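Local coordinates for protein geranylgeranyl pyrophosphate synthase (Corynebacterium glutamicum, PDB 3LK5) that probably transfers allylic prenyl groups in isoprenoid biosynthesis, as a magnesium-dependent member of the FPP/GGPP synthase family, at residues F32-A35 / Q36-T39; G152-A155 / L156-E160; R175-D178 / A179-G182; I317-I320 / T321-R325. All blocks are in the same frame, centred on the assembly; numbering follows the deposited sequence.

Contact 1 (F32-A35 / Q36-T39); sequences FLDA and QELT
The carbonyl oxygen F32 O is gripped from one residue, Q36, by two donors of unequal quality. The amide nitrogen Q36 NE2 reaches F32 O at 2.8 Å with an N-H...O angle of 161°, and the oxygen lies in the amide plane of Q36; the backbone bond from Q36 N to F32 O is weak at 3.4 Å. Q36 N makes its shorter bond to L33 O, 3.1 Å, and E37 N likewise bonds three residues back, to D34 O, which marks a local tightening of the helix. The bent chain of Q36, turned at chi2 (-49°), brings its amide back over the F32 ring: NE2 sits 3.4 Å above the ring centre, with the two planes 14° apart, a stacked amide-aromatic pair. Beyond this turn the helix is kinked, and water 3 joins A35 O to T39 N in place of a direct bond. D34 OD1 and E37 OE2, like charges, share a bridging water, while D34 also forms a salt bridge with R55. Within helix 21-43, F32, L33 and Q36 face helix 144-164, where F32 meets W158 edge-to-face; L33 also packs on helix 45-59.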
ATOM      1  N   PHE A  32       8.652   5.233 -16.155  1.00 23.06           N
ATOM      2  CA  PHE A  32       7.478   5.432 -15.295  1.00 23.11           C
ATOM      3  C   PHE A  32       7.745   6.557 -14.287  1.00 22.76           C
ATOM      4  O   PHE A  32       6.898   7.452 -14.084  1.00 22.76           O
ATOM      5  CB  PHE A  32       7.135   4.105 -14.575  1.00 22.80           C
ATOM      6  CG  PHE A  32       5.948   4.237 -13.632  1.00 22.64           C
ATOM      7  CD1 PHE A  32       6.129   4.636 -12.311  1.00 23.21           C
ATOM      8  CD2 PHE A  32       4.658   3.984 -14.096  1.00 23.61           C
ATOM      9  CE1 PHE A  32       5.011   4.798 -11.432  1.00 23.05           C
ATOM     10  CE2 PHE A  32       3.518   4.121 -13.237  1.00 23.97           C
ATOM     11  CZ  PHE A  32       3.697   4.520 -11.903  1.00 23.97           C
ATOM     12  N   LEU A  33       8.898   6.487 -13.620  1.00 23.45           N
ATOM     13  CA  LEU A  33       9.300   7.481 -12.628  1.00 25.21           C
ATOM     14  C   LEU A  33       9.422   8.885 -13.217  1.00 25.59           C
ATOM     15  O   LEU A  33       8.941   9.876 -12.613  1.00 25.31           O
ATOM     16  CB  LEU A  33      10.571   7.061 -11.896  1.00 24.96           C
ATOM     17  CG  LEU A  33      10.292   5.863 -10.957  1.00 26.45           C
ATOM     18  CD1 LEU A  33      11.630   5.148 -10.565  1.00 24.85           C
ATOM     19  CD2 LEU A  33       9.566   6.327  -9.696  1.00 24.98           C
ATOM     20  N   ASP A  34      10.026   8.979 -14.394  1.00 25.13           N
ATOM     21  CA  ASP A  34      10.072  10.260 -15.111  1.00 25.89           C
ATOM     22  C   ASP A  34       8.681  10.847 -15.294  1.00 25.99           C
ATOM     23  O   ASP A  34       8.489  12.058 -15.134  1.00 24.92           O
ATOM     24  CB  ASP A  34      10.689  10.115 -16.503  1.00 26.91           C
ATOM     25  CG  ASP A  34      12.198   9.873 -16.474  1.00 28.74           C
ATOM     26  OD1 ASP A  34      12.864  10.028 -15.420  1.00 26.98           O
ATOM     27  OD2 ASP A  34      12.727   9.540 -17.563  1.00 28.04           O
ATOM     28  N   ALA A  35       7.720  10.004 -15.646  1.00 25.21           N
ATOM     29  CA  ALA A  35       6.393  10.475 -15.958  1.00 26.02           C
ATOM     30  C   ALA A  35       5.624  11.030 -14.748  1.00 28.38           C
ATOM     31  O   ALA A  35       4.639  11.771 -14.944  1.00 30.15           O
ATOM     32  CB  ALA A  35       5.579   9.394 -16.646  1.00 26.21           C
ATOM     33  N   GLN A  36       6.039  10.671 -13.535  1.00 26.30           N
ATOM     34  CA  GLN A  36       5.379  11.151 -12.304  1.00 26.41           C
ATOM     35  C   GLN A  36       5.920  12.498 -11.827  1.00 26.70           C
ATOM     36  O   GLN A  36       5.348  13.091 -10.923  1.00 26.47           O
ATOM     37  CB  GLN A  36       5.571  10.155 -11.142  1.00 28.04           C
ATOM     38  CG  GLN A  36       5.354   8.617 -11.463  1.00 32.45           C
ATOM     39  CD  GLN A  36       4.057   8.299 -12.208  1.00 33.22           C
ATOM     40  OE1 GLN A  36       2.973   8.634 -11.731  1.00 35.20           O
ATOM     41  NE2 GLN A  36       4.171   7.684 -13.429  1.00 34.84           N
ATOM     42  N   GLU A  37       7.027  12.963 -12.404  1.00 26.10           N
ATOM     43  CA  GLU A  37       7.687  14.149 -11.868  1.00 27.31           C
ATOM     44  C   GLU A  37       6.829  15.409 -11.805  1.00 27.20           C
ATOM     45  O   GLU A  37       6.824  16.071 -10.781  1.00 27.49           O
ATOM     46  CB  GLU A  37       8.982  14.411 -12.611  1.00 28.38           C
ATOM     47  CG  GLU A  37      10.026  13.357 -12.304  1.00 32.68           C
ATOM     48  CD  GLU A  37      11.286  13.572 -13.127  1.00 31.32           C
ATOM     49  OE1 GLU A  37      11.336  14.538 -13.918  1.00 35.12           O
ATOM     50  OE2 GLU A  37      12.208  12.792 -12.968  1.00 33.60           O
ATOM     51  N   LEU A  38       6.122  15.736 -12.878  1.00 27.96           N
ATOM     52  CA  LEU A  38       5.279  16.932 -12.896  1.00 31.36           C
ATOM     53  C   LEU A  38       4.195  16.919 -11.828  1.00 31.04           C
ATOM     54  O   LEU A  38       3.981  17.917 -11.140  1.00 31.06           O
ATOM     55  CB  LEU A  38       4.665  17.154 -14.287  1.00 34.19           C
ATOM     56  CG  LEU A  38       5.598  17.827 -15.314  1.00 40.29           C
ATOM     57  CD1 LEU A  38       5.018  17.721 -16.710  1.00 35.86           C
ATOM     58  CD2 LEU A  38       5.855  19.318 -14.976  1.00 37.06           C
ATOM     59  N   THR A  39       3.487  15.796 -11.715  1.00 29.49           N
ATOM     60  CA  THR A  39       2.415  15.664 -10.715  1.00 29.25           C
ATOM     61  C   THR A  39       2.953  15.824  -9.312  1.00 27.69           C
ATOM     62  O   THR A  39       2.347  16.488  -8.479  1.00 28.04           O
ATOM     63  CB  THR A  39       1.752  14.268 -10.796  1.00 31.85           C
ATOM     64  OG1 THR A  39       1.186  14.127 -12.105  1.00 41.04           O
ATOM     65  CG2 THR A  39       0.647  14.151  -9.701  1.00 39.67           C
TER
HETATM   66  O   HOH W   1       6.453  14.407 -15.503  1.00 31.47           O
HETATM   67  O   HOH W   2      14.134  12.862 -15.226  1.00 41.20           O
HETATM   68  O   HOH W   3       3.278  13.822 -13.733  1.00 30.14           O

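Contact 2 (G152-A155 / L156-E160); sequences GDMA and LVWAE
M154, a selenomethionine, lays its CG over the six-membered ring of W158, one helical turn further on. CG is 3.6 Å from the ring centroid and only 8° off the ring normal, so this is a CH-pi contact square on the face. The selenium goes on toward the pyrrole side: SE is 4.2 Å from the centroid of the five-membered ring, 34° off its normal, an oblique Met-aromatic contact. The torsions account for the placement. CG of M154 stands anti to the backbone N (chi1 -169°), and further bends at chi2 and chi3 keep the chain above the indole. The W158 side chain takes a different arrangement, with CG anti to its own carbonyl carbon, which brings one face of the ring over M154 O; that oxygen is 3.4 Å from W158 CG.

The same carbonyl accepts the backbone bond from W158 N at 2.9 Å, one of four regular i to i+4 bonds that begin at G152, D153, M154 and A155. V157 CG2 also approaches M154 O, at 3.3 Å, and lies 4.3 Å from M154 SE. Around the pair, W158 packs on helices 21-43 and 45-59, while M154 touches I40 of helix 21-43 and, across the interface, I188 of the second subunit.

The overlap is mainly dispersive, CG against the ring face, and the selenium occupies the place of the methionine sulfur. The one polar atom of the indole, W158 NE1, is satisfied by T185 OG1 of the second subunit, so a buried face-on contact within one helix is combined with a directional bond across the dimer interface.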
ATOM      1  N   GLY A 152       6.958   3.852   0.925  1.00 23.53           N
ATOM      2  CA  GLY A 152       6.535   2.468   0.637  1.00 24.11           C
ATOM      3  C   GLY A 152       5.108   2.459   0.110  1.00 23.88           C
ATOM      4  O   GLY A 152       4.796   1.743  -0.832  1.00 23.91           O
ATOM      5  N   ASP A 153       4.239   3.272   0.704  1.00 23.40           N
ATOM      6  CA  ASP A 153       2.846   3.302   0.240  1.00 23.35           C
ATOM      7  C   ASP A 153       2.767   3.851  -1.188  1.00 22.76           C
ATOM      8  O   ASP A 153       1.991   3.357  -2.000  1.00 21.94           O
ATOM      9  CB  ASP A 153       1.974   4.161   1.155  1.00 23.52           C
ATOM     10  CG  ASP A 153       1.784   3.567   2.554  1.00 26.88           C
ATOM     11  OD1 ASP A 153       2.084   2.375   2.770  1.00 24.29           O
ATOM     12  OD2 ASP A 153       1.257   4.309   3.447  1.00 25.27           O
HETATM   13  N   MSE A 154       3.570   4.876  -1.483  1.00 22.42           N
HETATM   14  CA  MSE A 154       3.646   5.400  -2.849  1.00 23.63           C
HETATM   15  C   MSE A 154       4.080   4.308  -3.842  1.00 22.97           C
HETATM   16  O   MSE A 154       3.503   4.199  -4.928  1.00 21.14           O
HETATM   17  CB  MSE A 154       4.576   6.613  -2.939  1.00 25.75           C
HETATM   18  CG  MSE A 154       4.474   7.345  -4.274  1.00 21.65           C
HETATM   19 SE   MSE A 154       2.823   8.387  -4.435  1.00 31.64          SE
HETATM   20  CE  MSE A 154       3.424   9.942  -3.389  1.00 20.77           C
ATOM     21  N   ALA A 155       5.081   3.523  -3.458  1.00 23.04           N
ATOM     22  CA  ALA A 155       5.561   2.429  -4.314  1.00 23.29           C
ATOM     23  C   ALA A 155       4.425   1.447  -4.562  1.00 23.16           C
ATOM     24  O   ALA A 155       4.258   0.965  -5.675  1.00 23.69           O
ATOM     25  CB  ALA A 155       6.734   1.734  -3.682  1.00 22.24           C
ATOM     26  N   LEU A 156       3.640   1.157  -3.535  1.00 22.67           N
ATOM     27  CA  LEU A 156       2.570   0.174  -3.718  1.00 23.17           C
ATOM     28  C   LEU A 156       1.459   0.668  -4.638  1.00 21.23           C
ATOM     29  O   LEU A 156       0.976  -0.099  -5.500  1.00 20.15           O
ATOM     30  CB  LEU A 156       2.040  -0.317  -2.342  1.00 26.08           C
ATOM     31  CG  LEU A 156       0.963  -1.405  -2.348  1.00 28.76           C
ATOM     32  CD1 LEU A 156       1.446  -2.694  -3.090  1.00 28.49           C
ATOM     33  CD2 LEU A 156       0.646  -1.749  -0.863  1.00 29.29           C
ATOM     34  N   VAL A 157       1.053   1.932  -4.493  1.00 21.39           N
ATOM     35  CA  VAL A 157       0.062   2.500  -5.413  1.00 21.25           C
ATOM     36  C   VAL A 157       0.620   2.610  -6.841  1.00 19.95           C
ATOM     37  O   VAL A 157      -0.096   2.360  -7.806  1.00 19.06           O
ATOM     38  CB  VAL A 157      -0.641   3.850  -4.921  1.00 24.43           C
ATOM     39  CG1 VAL A 157      -1.318   3.634  -3.555  1.00 24.42           C
ATOM     40  CG2 VAL A 157       0.253   4.988  -4.898  1.00 26.57           C
ATOM     41  N   TRP A 158       1.902   2.883  -6.958  1.00 17.31           N
ATOM     42  CA  TRP A 158       2.486   2.968  -8.308  1.00 18.13           C
ATOM     43  C   TRP A 158       2.667   1.586  -8.967  1.00 19.87           C
ATOM     44  O   TRP A 158       2.651   1.497 -10.191  1.00 19.55           O
ATOM     45  CB  TRP A 158       3.824   3.721  -8.252  1.00 19.61           C
ATOM     46  CG  TRP A 158       3.572   5.216  -8.131  1.00 21.37           C
ATOM     47  CD1 TRP A 158       2.358   5.870  -8.214  1.00 21.64           C
ATOM     48  CD2 TRP A 158       4.567   6.226  -7.964  1.00 20.99           C
ATOM     49  NE1 TRP A 158       2.552   7.255  -8.046  1.00 21.28           N
ATOM     50  CE2 TRP A 158       3.904   7.476  -7.919  1.00 23.62           C
ATOM     51  CE3 TRP A 158       5.972   6.185  -7.815  1.00 23.27           C
ATOM     52  CZ2 TRP A 158       4.598   8.678  -7.745  1.00 22.91           C
ATOM     53  CZ3 TRP A 158       6.664   7.382  -7.626  1.00 22.70           C
ATOM     54  CH2 TRP A 158       5.975   8.609  -7.602  1.00 24.40           C
ATOM     55  N   ALA A 159       2.893   0.545  -8.164  1.00 19.56           N
ATOM     56  CA  ALA A 159       2.876  -0.834  -8.731  1.00 20.12           C
ATOM     57  C   ALA A 159       1.548  -1.060  -9.434  1.00 20.05           C
ATOM     58  O   ALA A 159       1.488  -1.558 -10.584  1.00 20.84           O
ATOM     59  CB  ALA A 159       3.099  -1.910  -7.646  1.00 19.56           C
ATOM     60  N   GLU A 160       0.454  -0.705  -8.743  1.00 19.55           N
ATOM     61  CA  GLU A 160      -0.877  -0.927  -9.304  1.00 19.84           C
ATOM     62  C   GLU A 160      -1.044  -0.068 -10.545  1.00 20.57           C
ATOM     63  O   GLU A 160      -1.575  -0.541 -11.528  1.00 20.68           O
ATOM     64  CB  GLU A 160      -2.011  -0.566  -8.293  1.00 21.46           C
ATOM     65  CG  GLU A 160      -1.726  -1.134  -6.908  1.00 28.66           C
ATOM     66  CD  GLU A 160      -2.147  -2.613  -6.681  1.00 27.89           C
ATOM     67  OE1 GLU A 160      -2.660  -3.235  -7.711  1.00 27.25           O
ATOM     68  OE2 GLU A 160      -1.994  -3.098  -5.447  1.00 26.40           O
TER

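Contact 3 (R175-D178 / A179-G182); sequences RTRD and AWRG
D178 and R181 run side by side and point the same way, three residues apart on helix 170-199, whereas R177 and R181 cross at about a right angle. In the first pair the carboxylate and guanidinium planes are 66° apart, and a single direct bond links them, a salt bridge: R181 NH1 donates to D178 OD1 at 3.1 Å with an N-H...O angle of 157°. OD1 is met on its anti side, and the oxygen is tilted from the guanidinium plane. Water 5 extends the link, donating to D178 OD1 and accepting from R181 NH2 at 2.6 Å.

R181 is placed for this by a first torsion that sets CG anti to the backbone N (chi1 -178°), with a bend at chi3 turning the head back over the preceding turn. One guanidinium face thereby overlies R177 O, and NH2 comes within 3.5 Å of R177 CB. R177 itself folds at chi2 and chi3, so that its NE stands 4.1 Å from R181 NH2. These like charges are gathered round acidic groups: D165 of the second subunit forms salt bridges with both R177 and R181, and D161 of that subunit forms one with R177. R177 NH1 also approaches W180 CD1 obliquely, at 3.8 Å.

W180 heads toward helices 87-111 and 205-231. W180, R181 and G182 bond through their backbone N to residues four back, whereas water 4 is inserted between A179 N and R175 O in place of a direct bond. The arrangement is an intrahelical i to i+3 Asp-Arg salt bridge set beside an intersubunit charge cluster, in a helix of the all-alpha prenyl synthase fold.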
ATOM      1  N   ARG A 175      -7.325 -11.112 -17.258  1.00 24.80           N
ATOM      2  CA  ARG A 175      -6.664 -12.402 -17.049  1.00 24.72           C
ATOM      3  C   ARG A 175      -5.656 -12.322 -15.898  1.00 23.53           C
ATOM      4  O   ARG A 175      -5.409 -13.334 -15.257  1.00 25.09           O
ATOM      5  CB  ARG A 175      -5.943 -12.902 -18.327  1.00 25.85           C
ATOM      6  CG  ARG A 175      -6.910 -13.472 -19.412  1.00 26.58           C
ATOM      7  CD  ARG A 175      -6.152 -14.276 -20.515  1.00 26.10           C
ATOM      8  NE  ARG A 175      -5.147 -13.457 -21.192  1.00 25.81           N
ATOM      9  CZ  ARG A 175      -5.395 -12.706 -22.270  1.00 28.07           C
ATOM     10  NH1 ARG A 175      -4.413 -11.987 -22.837  1.00 26.26           N
ATOM     11  NH2 ARG A 175      -6.622 -12.668 -22.794  1.00 25.99           N
ATOM     12  N   THR A 176      -5.091 -11.140 -15.664  1.00 23.65           N
ATOM     13  CA  THR A 176      -4.099 -10.946 -14.581  1.00 23.21           C
ATOM     14  C   THR A 176      -4.697 -11.108 -13.174  1.00 23.07           C
ATOM     15  O   THR A 176      -3.940 -11.306 -12.229  1.00 22.52           O
ATOM     16  CB  THR A 176      -3.368  -9.574 -14.608  1.00 22.81           C
ATOM     17  OG1 THR A 176      -4.280  -8.489 -14.319  1.00 25.67           O
ATOM     18  CG2 THR A 176      -2.651  -9.327 -15.959  1.00 26.17           C
ATOM     19  N   ARG A 177      -6.021 -11.069 -13.034  1.00 22.74           N
ATOM     20  CA  ARG A 177      -6.598 -10.923 -11.676  1.00 22.32           C
ATOM     21  C   ARG A 177      -6.165 -12.035 -10.708  1.00 21.40           C
ATOM     22  O   ARG A 177      -5.690 -11.749  -9.602  1.00 21.42           O
ATOM     23  CB  ARG A 177      -8.137 -10.833 -11.722  1.00 21.52           C
ATOM     24  CG  ARG A 177      -8.743  -9.544 -12.351  1.00 23.88           C
ATOM     25  CD  ARG A 177      -8.217  -8.304 -11.641  1.00 24.14           C
ATOM     26  NE  ARG A 177      -8.424  -8.354 -10.174  1.00 24.36           N
ATOM     27  CZ  ARG A 177      -7.617  -7.732  -9.320  1.00 23.11           C
ATOM     28  NH1 ARG A 177      -6.548  -7.064  -9.793  1.00 24.43           N
ATOM     29  NH2 ARG A 177      -7.851  -7.811  -8.003  1.00 24.13           N
ATOM     30  N   ASP A 178      -6.294 -13.309 -11.125  1.00 21.12           N
ATOM     31  CA  ASP A 178      -6.030 -14.418 -10.182  1.00 23.16           C
ATOM     32  C   ASP A 178      -4.599 -14.344  -9.637  1.00 21.65           C
ATOM     33  O   ASP A 178      -4.371 -14.441  -8.415  1.00 21.07           O
ATOM     34  CB  ASP A 178      -6.299 -15.802 -10.816  1.00 26.30           C
ATOM     35  CG  ASP A 178      -7.792 -16.072 -11.046  1.00 39.26           C
ATOM     36  OD1 ASP A 178      -8.640 -15.387 -10.437  1.00 28.40           O
ATOM     37  OD2 ASP A 178      -8.148 -16.991 -11.825  1.00 29.80           O
ATOM     38  N   ALA A 179      -3.624 -14.175 -10.528  1.00 21.60           N
ATOM     39  CA  ALA A 179      -2.249 -14.133 -10.091  1.00 22.30           C
ATOM     40  C   ALA A 179      -1.961 -12.894  -9.269  1.00 21.62           C
ATOM     41  O   ALA A 179      -1.263 -12.966  -8.256  1.00 21.30           O
ATOM     42  CB  ALA A 179      -1.270 -14.183 -11.310  1.00 22.56           C
ATOM     43  N   TRP A 180      -2.472 -11.745  -9.718  1.00 20.53           N
ATOM     44  CA  TRP A 180      -2.145 -10.490  -9.035  1.00 21.04           C
ATOM     45  C   TRP A 180      -2.871 -10.366  -7.693  1.00 19.80           C
ATOM     46  O   TRP A 180      -2.258  -9.912  -6.682  1.00 20.55           O
ATOM     47  CB  TRP A 180      -2.571  -9.316  -9.941  1.00 21.29           C
ATOM     48  CG  TRP A 180      -2.129  -7.927  -9.494  1.00 22.75           C
ATOM     49  CD1 TRP A 180      -2.891  -6.994  -8.852  1.00 22.28           C
ATOM     50  CD2 TRP A 180      -0.872  -7.299  -9.778  1.00 21.19           C
ATOM     51  NE1 TRP A 180      -2.172  -5.820  -8.691  1.00 22.07           N
ATOM     52  CE2 TRP A 180      -0.924  -5.992  -9.235  1.00 22.70           C
ATOM     53  CE3 TRP A 180       0.298  -7.727 -10.450  1.00 23.58           C
ATOM     54  CZ2 TRP A 180       0.154  -5.068  -9.346  1.00 22.13           C
ATOM     55  CZ3 TRP A 180       1.381  -6.819 -10.579  1.00 21.92           C
ATOM     56  CH2 TRP A 180       1.298  -5.507 -10.016  1.00 23.27           C
ATOM     57  N   ARG A 181      -4.149 -10.758  -7.667  1.00 19.94           N
ATOM     58  CA  ARG A 181      -4.896 -10.788  -6.382  1.00 20.54           C
ATOM     59  C   ARG A 181      -4.192 -11.785  -5.416  1.00 22.19           C
ATOM     60  O   ARG A 181      -3.910 -11.439  -4.259  1.00 22.58           O
ATOM     61  CB  ARG A 181      -6.351 -11.221  -6.617  1.00 21.80           C
ATOM     62  CG  ARG A 181      -7.245 -11.248  -5.331  1.00 25.76           C
ATOM     63  CD  ARG A 181      -8.530 -12.150  -5.581  1.00 24.50           C
ATOM     64  NE  ARG A 181      -9.169 -11.718  -6.822  1.00 28.64           N
ATOM     65  CZ  ARG A 181      -9.342 -12.510  -7.877  1.00 26.87           C
ATOM     66  NH1 ARG A 181      -9.003 -13.811  -7.838  1.00 27.65           N
ATOM     67  NH2 ARG A 181      -9.889 -12.006  -8.938  1.00 28.95           N
ATOM     68  N   GLY A 182      -3.871 -12.981  -5.929  1.00 22.12           N
ATOM     69  CA  GLY A 182      -3.211 -14.027  -5.075  1.00 22.03           C
ATOM     70  C   GLY A 182      -1.891 -13.516  -4.516  1.00 23.19           C
ATOM     71  O   GLY A 182      -1.673 -13.524  -3.300  1.00 25.19           O
TER
HETATM   72  O   HOH W   4      -3.932 -14.565 -13.414  1.00 24.15           O
HETATM   73  O   HOH W   5     -10.905 -13.226 -10.994  1.00 44.31           O

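Contact 4 (I317-I320 / T321-R325); sequences IAVI and TEHIR
T321 begins its contact with the preceding turn at CB, which lies 3.4 Å from both I317 O and A318 O. OG1, set anti to its own carbonyl carbon (chi1 -65°), turns back to donate to I317 O at 2.8 Å, with I317 CG2 alongside at 4.1 Å. The same carbonyl accepts T321 N at 2.9 Å, so it holds two donors from one residue; the hydroxyl stands above the carbonyl plane, 41° out of it. This bond uses the hydroxyl hydrogen inside a buried surface where T321 also touches I277, V262 and F263.

Next, I320 CG2 meets I324 CD1 at 4.0 Å, their side chains crossing at a slant, and V319 CG1 lies beside the H323 ring, 3.9 Å from NE2. On the exposed side R325 grips E322 side-on, NE to OE1 and NH2 to OE2, the second bond almost straight at 179°; both oxygens lie in the guanidinium plane, met on their syn sides and somewhat out of the carboxylate plane.

These features suit an amphipathic helix: threonine hydroxyl returned to the i-4 carbonyl, I317 and I324 facing helix 275-278, I324 also helices 284-296 and 298-307, and a bidentate i to i+3 Glu-Arg bridge outside.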
ATOM      1  N   ILE A 317      28.121 -14.218  17.512  1.00 33.44           N
ATOM      2  CA  ILE A 317      27.367 -14.731  16.362  1.00 32.84           C
ATOM      3  C   ILE A 317      27.949 -16.073  15.872  1.00 31.26           C
ATOM      4  O   ILE A 317      27.202 -17.038  15.583  1.00 30.19           O
ATOM      5  CB  ILE A 317      27.366 -13.705  15.212  1.00 34.15           C
ATOM      6  CG1 ILE A 317      26.590 -12.456  15.621  1.00 35.49           C
ATOM      7  CG2 ILE A 317      26.773 -14.319  13.914  1.00 34.79           C
ATOM      8  CD1 ILE A 317      25.107 -12.629  15.632  1.00 36.10           C
ATOM      9  N   ALA A 318      29.278 -16.121  15.782  1.00 30.86           N
ATOM     10  CA  ALA A 318      29.983 -17.301  15.294  1.00 30.50           C
ATOM     11  C   ALA A 318      29.771 -18.514  16.217  1.00 30.19           C
ATOM     12  O   ALA A 318      29.604 -19.658  15.753  1.00 29.42           O
ATOM     13  CB  ALA A 318      31.490 -17.006  15.129  1.00 30.74           C
ATOM     14  N   VAL A 319      29.798 -18.264  17.526  1.00 29.68           N
ATOM     15  CA  VAL A 319      29.624 -19.327  18.520  1.00 28.44           C
ATOM     16  C   VAL A 319      28.221 -19.947  18.389  1.00 26.76           C
ATOM     17  O   VAL A 319      28.085 -21.167  18.402  1.00 26.54           O
ATOM     18  CB  VAL A 319      29.947 -18.811  19.975  1.00 29.15           C
ATOM     19  CG1 VAL A 319      29.342 -19.712  21.043  1.00 33.07           C
ATOM     20  CG2 VAL A 319      31.452 -18.660  20.147  1.00 32.71           C
ATOM     21  N   ILE A 320      27.194 -19.117  18.223  1.00 26.35           N
ATOM     22  CA  ILE A 320      25.831 -19.626  18.015  1.00 26.89           C
ATOM     23  C   ILE A 320      25.789 -20.418  16.689  1.00 25.42           C
ATOM     24  O   ILE A 320      25.164 -21.486  16.585  1.00 24.07           O
ATOM     25  CB  ILE A 320      24.793 -18.484  17.885  1.00 27.36           C
ATOM     26  CG1 ILE A 320      24.708 -17.599  19.159  1.00 31.47           C
ATOM     27  CG2 ILE A 320      23.411 -19.010  17.447  1.00 29.01           C
ATOM     28  CD1 ILE A 320      24.526 -18.319  20.463  1.00 30.32           C
ATOM     29  N   THR A 321      26.442 -19.850  15.681  1.00 24.89           N
ATOM     30  CA  THR A 321      26.465 -20.462  14.355  1.00 25.79           C
ATOM     31  C   THR A 321      27.090 -21.864  14.390  1.00 25.62           C
ATOM     32  O   THR A 321      26.547 -22.812  13.792  1.00 25.44           O
ATOM     33  CB  THR A 321      27.194 -19.564  13.373  1.00 27.20           C
ATOM     34  OG1 THR A 321      26.443 -18.357  13.221  1.00 25.91           O
ATOM     35  CG2 THR A 321      27.280 -20.252  12.029  1.00 26.61           C
ATOM     36  N   GLU A 322      28.215 -21.993  15.094  1.00 26.54           N
ATOM     37  CA  GLU A 322      28.869 -23.312  15.241  1.00 27.08           C
ATOM     38  C   GLU A 322      27.983 -24.295  16.027  1.00 26.35           C
ATOM     39  O   GLU A 322      27.962 -25.485  15.708  1.00 25.93           O
ATOM     40  CB  GLU A 322      30.299 -23.212  15.823  1.00 27.63           C
ATOM     41  CG  GLU A 322      31.353 -22.555  14.885  1.00 33.39           C
ATOM     42  CD  GLU A 322      31.323 -23.112  13.426  1.00 28.74           C
ATOM     43  OE1 GLU A 322      31.058 -24.309  13.226  1.00 33.85           O
ATOM     44  OE2 GLU A 322      31.570 -22.342  12.471  1.00 34.31           O
ATOM     45  N   HIS A 323      27.251 -23.806  17.035  1.00 26.54           N
ATOM     46  CA  HIS A 323      26.300 -24.668  17.758  1.00 26.16           C
ATOM     47  C   HIS A 323      25.234 -25.174  16.772  1.00 25.17           C
ATOM     48  O   HIS A 323      24.913 -26.363  16.771  1.00 24.42           O
ATOM     49  CB  HIS A 323      25.625 -23.971  18.949  1.00 26.71           C
ATOM     50  CG  HIS A 323      26.498 -23.803  20.164  1.00 25.73           C
ATOM     51  ND1 HIS A 323      27.165 -24.848  20.766  1.00 26.86           N
ATOM     52  CD2 HIS A 323      26.744 -22.714  20.934  1.00 27.01           C
ATOM     53  CE1 HIS A 323      27.833 -24.404  21.821  1.00 27.07           C
ATOM     54  NE2 HIS A 323      27.568 -23.117  21.966  1.00 27.34           N
ATOM     55  N   ILE A 324      24.713 -24.282  15.920  1.00 23.96           N
ATOM     56  CA  ILE A 324      23.759 -24.678  14.896  1.00 24.69           C
ATOM     57  C   ILE A 324      24.333 -25.739  13.950  1.00 25.04           C
ATOM     58  O   ILE A 324      23.705 -26.773  13.723  1.00 26.12           O
ATOM     59  CB  ILE A 324      23.224 -23.431  14.102  1.00 25.85           C
ATOM     60  CG1 ILE A 324      22.325 -22.598  15.013  1.00 26.62           C
ATOM     61  CG2 ILE A 324      22.440 -23.855  12.824  1.00 25.50           C
ATOM     62  CD1 ILE A 324      21.990 -21.188  14.443  1.00 26.92           C
ATOM     63  N   ARG A 325      25.529 -25.497  13.415  1.00 25.21           N
ATOM     64  CA  ARG A 325      26.177 -26.474  12.544  1.00 25.46           C
ATOM     65  C   ARG A 325      26.327 -27.856  13.207  1.00 26.00           C
ATOM     66  O   ARG A 325      26.083 -28.894  12.555  1.00 26.43           O
ATOM     67  CB  ARG A 325      27.575 -26.003  12.113  1.00 25.34           C
ATOM     68  CG  ARG A 325      28.129 -26.840  10.929  1.00 22.93           C
ATOM     69  CD  ARG A 325      29.667 -26.713  10.778  1.00 24.99           C
ATOM     70  NE  ARG A 325      30.127 -25.313  10.814  1.00 22.84           N
ATOM     71  CZ  ARG A 325      30.053 -24.465   9.785  1.00 25.78           C
ATOM     72  NH1 ARG A 325      29.558 -24.864   8.602  1.00 22.56           N
ATOM     73  NH2 ARG A 325      30.482 -23.219   9.936  1.00 22.83           N
TER

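In the fold
Contacts 1 and 2, with centres 13 Å apart, touch: F32 CE1 is 3.6 Å from W158 CB, and L33 and Q36 also pack on the W158 ring, so helix 21-43 lies against helix 144-164. Contact 2 continues into contact 3 through E160 OE1 and W180 NE1, 2.8 Å apart and probably hydrogen-bonded. Contacts 2 and 3 both reach the second subunit, as does T39 of contact 1. Contact 4 stands apart, its nearest atoms about 28 Å from contact 2 and on the opposite side of the chain's centre. Contact 2 lies nearest the magnesium site: G152 is about 10 Å from the side chain of D108, which binds magnesium in this protein, though none is bound to this chain.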